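Local coordinates for polyketide synthase PksR (Bacillus subtilis, PDB 4U3V), which takes part in intermediate steps of bacillaene antibiotic synthesis, this piece of the long polyketide synthase being an enoyl-isomerase domain with a double-hotdog fold, at residues V30-F35 / E96-P101; G59-E64 / H199-S204; S75-K80 / D235-K240. All coordinates share one frame; numbering follows the deposited sequence.

Contact 1: V30-F35 / E96-P101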
loop_
_atom_site.group_PDB
_atom_site.type_symbol
_atom_site.label_atom_id
_atom_site.label_comp_id
_atom_site.label_asym_id
_atom_site.label_seq_id
_atom_site.Cartn_x
_atom_site.Cartn_y
_atom_site.Cartn_z
ATOM N N VAL A 30 5.251 1.201 -22.075
ATOM C CA VAL A 30 4.636 0.587 -20.915
ATOM C C VAL A 30 4.954 1.371 -19.628
ATOM O O VAL A 30 6.022 2.008 -19.495
ATOM C CB VAL A 30 5.062 -0.887 -20.806
ATOM C CG1 VAL A 30 6.523 -0.989 -20.424
ATOM C CG2 VAL A 30 4.191 -1.637 -19.822
ATOM N N ILE A 31 4.047 1.288 -18.653
ATOM C CA ILE A 31 4.334 1.785 -17.309
ATOM C C ILE A 31 5.500 0.982 -16.686
ATOM O O ILE A 31 5.549 -0.254 -16.767
ATOM C CB ILE A 31 3.074 1.644 -16.420
ATOM C CG1 ILE A 31 1.986 2.625 -16.878
ATOM C CG2 ILE A 31 3.418 1.826 -14.950
ATOM C CD1 ILE A 31 2.421 4.087 -16.941
ATOM N N GLN A 32 6.480 1.696 -16.141
ATOM C CA GLN A 32 7.728 1.056 -15.728
ATOM C C GLN A 32 8.416 1.896 -14.706
ATOM O O GLN A 32 8.294 3.142 -14.712
ATOM C CB GLN A 32 8.669 0.801 -16.922
ATOM C CG GLN A 32 8.961 2.022 -17.758
ATOM C CD GLN A 32 9.596 1.658 -19.102
ATOM O OE1 GLN A 32 10.781 1.309 -19.151
ATOM N NE2 GLN A 32 8.784 1.641 -20.174
ATOM N N ASP A 33 9.195 1.234 -13.853
ATOM C CA ASP A 33 9.994 1.956 -12.862
ATOM C C ASP A 33 11.252 1.089 -12.608
ATOM O O ASP A 33 11.340 -0.055 -13.050
ATOM C CB ASP A 33 9.174 2.173 -11.547
ATOM C CG ASP A 33 9.706 3.345 -10.674
ATOM O OD1 ASP A 33 10.809 3.888 -10.937
ATOM O OD2 ASP A 33 9.019 3.739 -9.696
ATOM N N GLN A 34 12.210 1.645 -11.883
ATOM C CA GLN A 34 13.461 0.923 -11.594
ATOM C C GLN A 34 13.852 1.279 -10.173
ATOM O O GLN A 34 13.717 2.423 -9.746
ATOM C CB GLN A 34 14.615 1.390 -12.489
ATOM C CG GLN A 34 14.465 1.121 -13.958
ATOM C CD GLN A 34 15.812 1.211 -14.654
ATOM O OE1 GLN A 34 16.733 1.856 -14.160
ATOM N NE2 GLN A 34 15.918 0.563 -15.796
ATOM N N PHE A 35 14.399 0.296 -9.465
ATOM C CA PHE A 35 14.775 0.499 -8.052
ATOM C C PHE A 35 16.197 -0.005 -7.859
ATOM O O PHE A 35 16.533 -1.114 -8.270
ATOM C CB PHE A 35 13.837 -0.272 -7.121
ATOM C CG PHE A 35 12.450 0.258 -7.131
ATOM C CD1 PHE A 35 12.131 1.347 -6.340
ATOM C CD2 PHE A 35 11.516 -0.216 -8.051
ATOM C CE1 PHE A 35 10.837 1.908 -6.378
ATOM C CE2 PHE A 35 10.234 0.349 -8.093
ATOM C CZ PHE A 35 9.906 1.413 -7.275
ATOM N N GLU A 96 14.257 -3.697 -12.694
ATOM C CA GLU A 96 13.247 -3.032 -13.511
ATOM C C GLU A 96 11.920 -3.701 -13.199
ATOM O O GLU A 96 11.849 -4.926 -13.118
ATOM C CB GLU A 96 13.546 -3.263 -15.004
ATOM C CG GLU A 96 14.868 -2.744 -15.545
ATOM C CD GLU A 96 15.095 -3.217 -16.991
ATOM O OE1 GLU A 96 14.405 -2.721 -17.903
ATOM O OE2 GLU A 96 15.868 -4.175 -17.190
ATOM N N LEU A 97 10.864 -2.896 -13.057
ATOM C CA LEU A 97 9.507 -3.368 -12.990
ATOM C C LEU A 97 8.662 -2.794 -14.127
ATOM O O LEU A 97 8.844 -1.665 -14.516
ATOM C CB LEU A 97 8.856 -2.946 -11.674
ATOM C CG LEU A 97 9.197 -3.819 -10.472
ATOM C CD1 LEU A 97 10.605 -3.483 -10.026
ATOM C CD2 LEU A 97 8.167 -3.580 -9.374
ATOM N N GLN A 98 7.738 -3.594 -14.654
ATOM C CA GLN A 98 6.808 -3.109 -15.671
ATOM C C GLN A 98 5.429 -3.594 -15.259
ATOM O O GLN A 98 5.294 -4.690 -14.691
ATOM C CB GLN A 98 7.163 -3.689 -17.061
ATOM C CG GLN A 98 8.371 -3.005 -17.698
ATOM C CD GLN A 98 8.684 -3.470 -19.120
ATOM O OE1 GLN A 98 8.029 -4.355 -19.664
ATOM N NE2 GLN A 98 9.764 -2.939 -19.678
ATOM N N ALA A 99 4.396 -2.860 -15.657
ATOM C CA ALA A 99 3.016 -3.236 -15.307
ATOM C C ALA A 99 2.299 -3.384 -16.618
ATOM O O ALA A 99 2.132 -2.397 -17.312
ATOM C CB ALA A 99 2.347 -2.155 -14.481
ATOM N N LYS A 100 2.070 -4.628 -17.012
ATOM C CA LYS A 100 1.617 -4.977 -18.371
ATOM C C LYS A 100 0.171 -5.449 -18.313
ATOM O O LYS A 100 -0.146 -6.353 -17.531
ATOM C CB LYS A 100 2.477 -6.096 -18.922
ATOM C CG LYS A 100 3.941 -5.689 -19.090
ATOM C CD LYS A 100 4.909 -6.832 -18.803
ATOM C CE LYS A 100 6.358 -6.376 -18.974
ATOM N NZ LYS A 100 7.363 -7.468 -18.821
ATOM N N PRO A 101 -0.710 -4.828 -19.120
ATOM C CA PRO A 101 -2.121 -5.181 -19.083
ATOM C C PRO A 101 -2.404 -6.280 -20.090
ATOM O O PRO A 101 -1.621 -6.487 -21.015
ATOM C CB PRO A 101 -2.827 -3.875 -19.489
ATOM C CG PRO A 101 -1.756 -2.822 -19.528
ATOM C CD PRO A 101 -0.501 -3.568 -19.849
HETATM O O HOH W 1 1.486 -0.401 -19.065
HETATM O O HOH W 2 11.642 -1.858 -18.467
#
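Asp33 and Leu97 face each other as a hydrogen-bonded antiparallel pair, and their two backbone bonds fix the register here: Leu97 N gives to Asp33 O at 2.9 Å, and Asp33 N gives to Leu97 O at 3.0 Å. Gln32-Gln98 and Gln34-Glu96 are the neighbouring non-hydrogen-bonded pairs. Near Ile31, a water accepts the N-H of Ile31 and donates to Ala99 O (2.7 Å), so bridging the two segments.

The side chains sort onto two faces. On that of Gln32, Gln34, Glu96 and Gln98, the Gln34 and Glu96 chains run alongside one another in the same direction, NE2 of Gln34 lying 3.5 Å from CG of Glu96 with the amide and carboxylate planes 67° apart. Val30 lays CG1 across the Gln98 chain at about a right angle, 3.5 Å from its CD. Gln32 turns back on its own segment: a chi1 of 54° folds the chain over its backbone, and NE2 reaches Val30 O at 2.9 Å.

On the face of Leu97 and Ala99, CD1 of Leu97 meets the Phe35 ring at its edge, 3.9 Å from CD2. Farther out, helix 56-69 packs Leu61 on Leu97, Arg115 of the next strand makes a salt bridge with Glu96, and Asp33 OD2 is hydrogen-bonded to Tyr201 OH and His199 ND1. The glutamines and Glu96 thus share one face, while the other holds apolar Leu97, Ala99 and Ile31 with Asp33 among them, so that a polar link to the second hotdog leaves from a largely apolar face.

Contact 2: G59-E64 / H199-S204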
loop_
_atom_site.group_PDB
_atom_site.type_symbol
_atom_site.label_atom_id
_atom_site.label_comp_id
_atom_site.label_asym_id
_atom_site.label_seq_id
_atom_site.Cartn_x
_atom_site.Cartn_y
_atom_site.Cartn_z
ATOM N N GLY A 59 0.532 -1.932 -5.737
ATOM C CA GLY A 59 -0.773 -1.262 -5.946
ATOM C C GLY A 59 -0.568 0.085 -6.654
ATOM O O GLY A 59 -1.343 0.471 -7.543
ATOM N N SER A 60 0.528 0.781 -6.317
ATOM C CA SER A 60 0.779 2.066 -6.997
ATOM C C SER A 60 1.063 1.893 -8.506
ATOM O O SER A 60 0.612 2.719 -9.328
ATOM C CB SER A 60 1.954 2.790 -6.336
ATOM O OG SER A 60 1.577 3.202 -4.988
ATOM N N LEU A 61 1.872 0.895 -8.856
ATOM C CA LEU A 61 2.120 0.550 -10.286
ATOM C C LEU A 61 0.844 0.100 -10.973
ATOM O O LEU A 61 0.581 0.454 -12.136
ATOM C CB LEU A 61 3.178 -0.557 -10.408
ATOM C CG LEU A 61 4.610 -0.068 -10.226
ATOM C CD1 LEU A 61 5.554 -1.252 -10.005
ATOM C CD2 LEU A 61 4.994 0.731 -11.475
ATOM N N ALA A 62 0.018 -0.659 -10.260
ATOM C CA ALA A 62 -1.275 -1.072 -10.865
ATOM C C ALA A 62 -2.216 0.105 -11.184
ATOM O O ALA A 62 -2.821 0.130 -12.261
ATOM C CB ALA A 62 -1.988 -2.116 -10.007
ATOM N N ILE A 63 -2.225 1.118 -10.329
ATOM C CA ILE A 63 -3.037 2.330 -10.512
ATOM C C ILE A 63 -2.506 3.167 -11.688
ATOM O O ILE A 63 -3.276 3.680 -12.514
ATOM C CB ILE A 63 -3.066 3.153 -9.230
ATOM C CG1 ILE A 63 -3.908 2.400 -8.181
ATOM C CG2 ILE A 63 -3.584 4.556 -9.485
ATOM C CD1 ILE A 63 -3.751 2.949 -6.776
ATOM N N GLU A 64 -1.186 3.272 -11.804
ATOM C CA GLU A 64 -0.613 3.910 -12.986
ATOM C C GLU A 64 -1.016 3.221 -14.283
ATOM O O GLU A 64 -1.249 3.909 -15.287
ATOM C CB GLU A 64 0.913 3.981 -12.900
ATOM C CG GLU A 64 1.400 4.882 -11.792
ATOM C CD GLU A 64 0.824 6.279 -11.884
ATOM O OE1 GLU A 64 0.637 6.766 -13.022
ATOM O OE2 GLU A 64 0.468 6.856 -10.834
ATOM N N HIS A 199 10.503 8.747 -8.000
ATOM C CA HIS A 199 9.331 7.911 -8.159
ATOM C C HIS A 199 8.044 8.677 -8.054
ATOM O O HIS A 199 7.590 8.981 -6.951
ATOM C CB HIS A 199 9.344 6.799 -7.118
ATOM C CG HIS A 199 10.595 5.948 -7.163
ATOM N ND1 HIS A 199 10.779 4.973 -8.084
ATOM C CD2 HIS A 199 11.804 6.070 -6.472
ATOM C CE1 HIS A 199 12.033 4.479 -7.958
ATOM N NE2 HIS A 199 12.636 5.118 -6.943
ATOM N N HIS A 200 7.439 8.960 -9.205
ATOM C CA HIS A 200 6.273 9.836 -9.274
ATOM C C HIS A 200 5.080 8.947 -9.453
ATOM O O HIS A 200 4.960 8.275 -10.474
ATOM C CB HIS A 200 6.388 10.754 -10.504
ATOM C CG HIS A 200 7.598 11.667 -10.481
ATOM N ND1 HIS A 200 7.631 12.807 -9.761
ATOM C CD2 HIS A 200 8.871 11.526 -11.055
ATOM C CE1 HIS A 200 8.851 13.380 -9.882
ATOM N NE2 HIS A 200 9.603 12.603 -10.683
ATOM N N TYR A 201 4.215 8.887 -8.450
ATOM C CA TYR A 201 3.012 8.062 -8.525
ATOM C C TYR A 201 1.790 8.870 -8.129
ATOM O O TYR A 201 1.870 9.689 -7.201
ATOM C CB TYR A 201 3.109 6.902 -7.512
ATOM C CG TYR A 201 4.032 5.798 -7.970
ATOM C CD1 TYR A 201 3.590 4.856 -8.883
ATOM C CD2 TYR A 201 5.354 5.743 -7.539
ATOM C CE1 TYR A 201 4.428 3.830 -9.331
ATOM C CE2 TYR A 201 6.234 4.767 -8.035
ATOM C CZ TYR A 201 5.743 3.784 -8.877
ATOM O OH TYR A 201 6.573 2.799 -9.396
ATOM N N THR A 202 0.669 8.620 -8.799
ATOM C CA THR A 202 -0.597 9.315 -8.475
ATOM C C THR A 202 -1.048 8.945 -7.067
ATOM O O THR A 202 -1.374 9.821 -6.259
ATOM C CB THR A 202 -1.708 8.928 -9.451
ATOM O OG1 THR A 202 -1.345 9.351 -10.767
ATOM C CG2 THR A 202 -3.058 9.552 -9.028
ATOM N N VAL A 203 -0.955 7.650 -6.756
ATOM C CA VAL A 203 -1.193 7.161 -5.409
ATOM C C VAL A 203 0.123 6.650 -4.834
ATOM O O VAL A 203 0.710 5.714 -5.371
ATOM C CB VAL A 203 -2.272 6.052 -5.427
ATOM C CG1 VAL A 203 -2.388 5.375 -4.074
ATOM C CG2 VAL A 203 -3.618 6.622 -5.873
ATOM N N SER A 204 0.654 7.377 -3.856
ATOM C CA SER A 204 2.005 7.086 -3.374
ATOM C C SER A 204 2.030 5.689 -2.758
ATOM O O SER A 204 1.157 5.372 -1.940
ATOM C CB SER A 204 2.374 8.071 -2.289
ATOM O OG SER A 204 3.704 7.845 -1.831
HETATM O O HOH W 3 -0.302 5.468 -8.643
#
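Glu64 bends at its second torsion (chi2 -55°), which carries its carboxylate off the helix to Thr202, and Thr202 in turn sets OG1 beside its own backbone N (chi1 -63°), bringing both of its donors to the same oxygen. Glu64 OE2 takes the Thr202 N-H at 2.7 Å, a nearly straight bond that meets the oxygen close to its C-O axis. The hydroxyl of Thr202 comes in on the syn lone pair of OE2 and makes a longer bond, 3.1 Å. A water also sits by OE2 and by Ser60 O, and it accepts the N-H of Val203 at 3.0 Å. One carboxylate oxygen thereby gathers Thr202 N and OG1, and through the water Val203 N, tying the loop to the helix.

One turn back, Ser60 OG donates to Val203 O at 2.7 Å. The Tyr201 ring lies along the same helix flank: Leu61 puts CD2 at the ring's edge, in its plane, 3.3 Å from Tyr201 OH, while CG of Glu64 approaches Tyr201 CD1 to 3.6 Å. The hydroxyl itself bonds to Asp33, on strand 31-36. Beside these polar bonds, CD1 of Ile63 packs against CB of Val203 at 3.7 Å, the two side chains crossing at about a right angle.

Ser204 follows as the N-cap of helix 205-219, its OG holding Leu206 N. Helix 56-69 belongs to the N-terminal hotdog and the loop to the C-terminal one, so the join is an interface between the two halves of a double-hotdog fold, made just where the loop hands over to the second half's long helix.

Contact 3: S75-K80 / D235-K240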
loop_
_atom_site.group_PDB
_atom_site.type_symbol
_atom_site.label_atom_id
_atom_site.label_comp_id
_atom_site.label_asym_id
_atom_site.label_seq_id
_atom_site.Cartn_x
_atom_site.Cartn_y
_atom_site.Cartn_z
ATOM N N SER A 75 -11.251 8.298 -12.100
ATOM C CA SER A 75 -11.344 7.369 -10.991
ATOM C C SER A 75 -11.434 5.964 -11.547
ATOM O O SER A 75 -11.773 5.772 -12.714
ATOM C CB SER A 75 -12.574 7.700 -10.132
ATOM O OG SER A 75 -13.756 7.234 -10.761
ATOM N N GLY A 76 -11.096 4.972 -10.721
ATOM C CA GLY A 76 -11.085 3.592 -11.140
ATOM C C GLY A 76 -11.034 2.637 -9.960
ATOM O O GLY A 76 -11.104 3.075 -8.787
ATOM N N ARG A 77 -10.878 1.354 -10.279
ATOM C CA ARG A 77 -10.750 0.280 -9.299
ATOM C C ARG A 77 -9.586 -0.621 -9.661
ATOM O O ARG A 77 -9.408 -0.986 -10.826
ATOM C CB ARG A 77 -12.005 -0.604 -9.269
ATOM C CG ARG A 77 -13.310 0.159 -9.147
ATOM C CD ARG A 77 -13.639 0.488 -7.701
ATOM N NE ARG A 77 -14.816 1.354 -7.621
ATOM C CZ ARG A 77 -16.062 0.941 -7.831
ATOM N NH1 ARG A 77 -16.297 -0.339 -8.092
ATOM N NH2 ARG A 77 -17.075 1.803 -7.775
ATOM N N ILE A 78 -8.856 -1.076 -8.639
ATOM C CA ILE A 78 -8.059 -2.290 -8.759
ATOM C C ILE A 78 -8.778 -3.406 -8.004
ATOM O O ILE A 78 -9.329 -3.152 -6.951
ATOM C CB ILE A 78 -6.676 -2.102 -8.074
ATOM C CG1 ILE A 78 -5.990 -0.808 -8.536
ATOM C CG2 ILE A 78 -5.825 -3.352 -8.225
ATOM C CD1 ILE A 78 -5.776 -0.729 -10.035
ATOM N N SER A 79 -8.743 -4.632 -8.520
ATOM C CA SER A 79 -9.350 -5.779 -7.814
ATOM C C SER A 79 -8.393 -6.941 -7.755
ATOM O O SER A 79 -7.610 -7.161 -8.689
ATOM C CB SER A 79 -10.636 -6.233 -8.531
ATOM O OG SER A 79 -11.458 -5.124 -8.851
ATOM N N LYS A 80 -8.499 -7.741 -6.688
ATOM C CA LYS A 80 -7.843 -9.033 -6.578
ATOM C C LYS A 80 -6.326 -8.939 -6.771
ATOM O O LYS A 80 -5.702 -9.760 -7.452
ATOM C CB LYS A 80 -8.453 -10.078 -7.523
ATOM C CG LYS A 80 -9.968 -10.085 -7.456
ATOM C CD LYS A 80 -10.552 -11.365 -8.021
ATOM C CE LYS A 80 -12.058 -11.398 -7.778
ATOM N NZ LYS A 80 -12.715 -12.450 -8.611
ATOM N N ASP A 235 -9.595 -5.022 -3.046
ATOM C CA ASP A 235 -10.155 -3.909 -3.810
ATOM C C ASP A 235 -9.512 -2.584 -3.434
ATOM O O ASP A 235 -9.367 -2.244 -2.248
ATOM C CB ASP A 235 -11.680 -3.848 -3.646
ATOM C CG ASP A 235 -12.357 -2.989 -4.717
ATOM O OD1 ASP A 235 -12.326 -3.363 -5.915
ATOM O OD2 ASP A 235 -12.931 -1.938 -4.358
ATOM N N ILE A 236 -9.229 -1.751 -4.437
ATOM C CA ILE A 236 -8.873 -0.381 -4.174
ATOM C C ILE A 236 -9.772 0.493 -5.016
ATOM O O ILE A 236 -9.947 0.208 -6.196
ATOM C CB ILE A 236 -7.406 -0.091 -4.594
ATOM C CG1 ILE A 236 -6.488 -1.210 -4.075
ATOM C CG2 ILE A 236 -7.010 1.327 -4.165
ATOM C CD1 ILE A 236 -5.009 -1.010 -4.409
ATOM N N GLN A 237 -10.357 1.518 -4.419
ATOM C CA GLN A 237 -11.106 2.524 -5.195
ATOM C C GLN A 237 -10.419 3.845 -5.091
ATOM O O GLN A 237 -10.214 4.348 -4.000
ATOM C CB GLN A 237 -12.542 2.692 -4.638
ATOM C CG GLN A 237 -13.299 1.392 -4.421
ATOM C CD GLN A 237 -14.719 1.643 -3.924
ATOM O OE1 GLN A 237 -14.997 2.667 -3.296
ATOM N NE2 GLN A 237 -15.597 0.686 -4.144
ATOM N N PHE A 238 -10.086 4.450 -6.234
ATOM C CA PHE A 238 -9.204 5.591 -6.216
ATOM C C PHE A 238 -9.614 6.631 -7.276
ATOM O O PHE A 238 -10.356 6.306 -8.196
ATOM C CB PHE A 238 -7.756 5.107 -6.501
ATOM C CG PHE A 238 -7.629 4.331 -7.769
ATOM C CD1 PHE A 238 -7.389 5.017 -8.965
ATOM C CD2 PHE A 238 -7.851 2.952 -7.817
ATOM C CE1 PHE A 238 -7.355 4.323 -10.153
ATOM C CE2 PHE A 238 -7.757 2.246 -9.008
ATOM C CZ PHE A 238 -7.575 2.962 -10.197
ATOM N N THR A 239 -9.107 7.846 -7.107
ATOM C CA THR A 239 -9.200 8.936 -8.118
ATOM C C THR A 239 -7.837 9.457 -8.564
ATOM O O THR A 239 -6.798 9.086 -7.999
ATOM C CB THR A 239 -9.990 10.142 -7.588
ATOM O OG1 THR A 239 -9.146 10.975 -6.779
ATOM C CG2 THR A 239 -11.181 9.673 -6.761
ATOM N N LYS A 240 -7.864 10.353 -9.557
ATOM C CA LYS A 240 -6.658 10.953 -10.113
ATOM C C LYS A 240 -6.171 12.122 -9.273
ATOM O O LYS A 240 -5.064 12.595 -9.480
ATOM C CB LYS A 240 -6.927 11.443 -11.538
ATOM C CG LYS A 240 -6.753 10.393 -12.619
ATOM C CD LYS A 240 -6.719 11.016 -14.011
ATOM C CE LYS A 240 -5.319 11.479 -14.389
ATOM N NZ LYS A 240 -4.424 10.340 -14.740
#
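Backbone bonds join Gly76 with Phe238 and Ile78 with Ile236, two hydrogen-bonded antiparallel pairs with four bonds in all. Ile236 N to Ile78 O is 2.9 Å, and Phe238 N to Gly76 O is 3.1 Å.

The aromatic contact lies on the face of Ile78, Ile236 and Phe238. In Phe238 a chi1 of 55° tucks the ring over the neighbouring strand. Gly76 O stands 3.4 Å above the plane of the Phe238 ring, toward its rim, and Gly76 CA makes a CH-pi contact. CG1 of Ile78 touches Phe238 CE2 at 3.6 Å. Helix 56-69 closes this side, with Ile63 on Ile78 and Phe238, and Phe66 edge-to-face with Phe238.

Flat polar groups stack on the other face. Arg77 and Gln237 run side by side, CD of Arg77 3.4 Å from CG of Gln237, with NE2 of Gln237 over the guanidinium. Their polar ends have partners beyond the two strands: Arg77 NH2 bonds to Ser134 O, and Gln237 OE1 to His277 ND1.

Backbone bonds therefore join a strand of one hotdog to a strand of the other, while a glycine without a side chain lets the phenylalanine lie flat on the seam.

Contact 2 is the hub. It touches contact 1 where Asp33 OD2 meets Tyr201 OH at 2.6 Å and His199 ND1 at 2.7 Å, both probable hydrogen bonds, and where His199 stacks on Phe35. It also meets contact 3: Ile63 CG1 lies 3.8 Å from Ile78 CG1, and Ile63 CG2 is equally far from Phe238 CE1. Its centre is about 11 Å from the centre of each. Contacts 1 and 3 do not touch, their nearest atoms being about 9 Å apart. Contact 1 lies wholly within the N-terminal hotdog, whereas 59-64 / 199-204 and 75-80 / 235-240 both join that hotdog to the C-terminal one.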